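Local coordinates for Cyp101j2 (Sphingobium yanoikuyae, PDB 5KYO), which is a haem-dependent cytochrome P450 monooxygenase that probably hydroxylates the monoterpene 1,8-cineole, at residues T154-A157 with V158-E162. Sequence-based numbering, arbitrary orientation.
Sequences TDLA and VSLIE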
loop_
_atom_site.group_PDB
_atom_site.type_symbol
_atom_site.label_atom_id
_atom_site.label_comp_id
_atom_site.label_asym_id
_atom_site.label_seq_id
_atom_site.Cartn_x
_atom_site.Cartn_y
_atom_site.Cartn_z
ATOM N N THR A 154 8.951 -18.085 3.023
ATOM C CA THR A 154 10.007 -18.819 2.328
ATOM C C THR A 154 9.466 -20.032 1.575
ATOM O O THR A 154 9.756 -20.223 0.410
ATOM C CB THR A 154 11.093 -19.264 3.307
ATOM O OG1 THR A 154 11.741 -18.103 3.840
ATOM C CG2 THR A 154 12.128 -20.155 2.614
ATOM N N ASP A 155 8.666 -20.854 2.243
ATOM C CA ASP A 155 8.161 -22.073 1.613
ATOM C C ASP A 155 7.229 -21.775 0.458
ATOM O O ASP A 155 7.206 -22.507 -0.528
ATOM C CB ASP A 155 7.427 -22.955 2.644
ATOM C CG ASP A 155 8.356 -23.500 3.705
ATOM O OD1 ASP A 155 9.587 -23.495 3.482
ATOM O OD2 ASP A 155 7.855 -23.942 4.759
ATOM N N LEU A 156 6.432 -20.716 0.598
ATOM C CA LEU A 156 5.492 -20.316 -0.448
ATOM C C LEU A 156 6.208 -19.779 -1.699
ATOM O O LEU A 156 5.923 -20.212 -2.807
ATOM C CB LEU A 156 4.529 -19.271 0.082
ATOM C CG LEU A 156 3.402 -18.864 -0.866
ATOM C CD1 LEU A 156 2.720 -20.095 -1.462
ATOM C CD2 LEU A 156 2.397 -17.985 -0.126
ATOM N N ALA A 157 7.122 -18.833 -1.490
ATOM C CA ALA A 157 7.974 -18.311 -2.552
ATOM C C ALA A 157 8.676 -19.427 -3.282
ATOM O O ALA A 157 8.660 -19.479 -4.498
ATOM C CB ALA A 157 8.991 -17.341 -1.984
ATOM N N VAL A 158 9.304 -20.335 -2.535
ATOM C CA VAL A 158 10.048 -21.429 -3.153
ATOM C C VAL A 158 9.141 -22.307 -4.002
ATOM O O VAL A 158 9.498 -22.679 -5.112
ATOM C CB VAL A 158 10.762 -22.319 -2.079
ATOM C CG1 VAL A 158 11.234 -23.636 -2.674
ATOM C CG2 VAL A 158 11.919 -21.569 -1.431
ATOM N N SER A 159 7.962 -22.644 -3.473
ATOM C CA SER A 159 7.046 -23.529 -4.179
ATOM C C SER A 159 6.567 -22.875 -5.472
ATOM O O SER A 159 6.475 -23.525 -6.513
ATOM C CB SER A 159 5.860 -23.922 -3.282
ATOM O OG SER A 159 4.939 -22.854 -3.099
ATOM N N LEU A 160 6.290 -21.585 -5.413
ATOM C CA LEU A 160 5.821 -20.889 -6.596
ATOM C C LEU A 160 6.917 -20.818 -7.653
ATOM O O LEU A 160 6.666 -21.094 -8.817
ATOM C CB LEU A 160 5.328 -19.487 -6.234
ATOM C CG LEU A 160 4.100 -19.487 -5.298
ATOM C CD1 LEU A 160 3.897 -18.118 -4.691
ATOM C CD2 LEU A 160 2.857 -19.897 -6.071
ATOM N N ILE A 161 8.126 -20.461 -7.239
ATOM C CA ILE A 161 9.240 -20.335 -8.184
ATOM C C ILE A 161 9.579 -21.675 -8.806
ATOM O O ILE A 161 9.815 -21.755 -10.007
ATOM C CB ILE A 161 10.496 -19.755 -7.487
ATOM C CG1 ILE A 161 10.209 -18.314 -7.009
ATOM C CG2 ILE A 161 11.727 -19.876 -8.387
ATOM C CD1 ILE A 161 11.184 -17.803 -5.971
ATOM N N GLU A 162 9.613 -22.745 -8.004
ATOM C CA GLU A 162 9.986 -24.021 -8.601
ATOM C C GLU A 162 8.914 -24.473 -9.583
ATOM O O GLU A 162 9.206 -25.178 -10.559
ATOM C CB GLU A 162 10.233 -25.077 -7.529
ATOM C CG GLU A 162 11.485 -24.812 -6.745
ATOM C CD GLU A 162 12.740 -24.868 -7.605
ATOM O OE1 GLU A 162 12.740 -25.558 -8.650
ATOM O OE2 GLU A 162 13.735 -24.228 -7.222
#
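Two successive turns of the surface alpha-helix 149-164 of this cytochrome P450 meet where Leu156 and Leu160 stand side by side, one turn apart, a worked example of how i to i+3 and i to i+4 partners combine along a helix. The backbone ladder runs without a break: Thr154 O, Asp155 O, Leu156 O and Ala157 O each accept the N-H four residues on. Leu156 O takes the N-H of Leu160 at an N to O distance of 3.0 Å. In the conformer of Ser159 described here, one of two, the hydroxyl OG also reaches Leu156 O, at 2.8 Å. This second donor is bent well off the C=O direction (120°) and tilted from the carbonyl plane, whereas the amide lies more nearly in line with the carbonyl. In that conformer a chi1 of 73° sets OG between the backbone N and carbonyl carbon of Ser159, which turns it back toward the preceding turn.

Beside the Ser159 bond the leucine side chains cross at an angle, with Leu156 CG 3.9 Å from Leu160 CD1, and both also touch Leu180. Thr154 and Val158 lie on the side packed against helix 382-399: Thr154 meets Val391, Val158 meets Glu395 and Arg399, and Ile161 also touches Arg399. Here the methyl groups of Thr154 and Val158 follow each other along the helix, CG2 to CG2 at 4.3 Å, while Val158 CG2 sits 3.1 Å from Thr154 O.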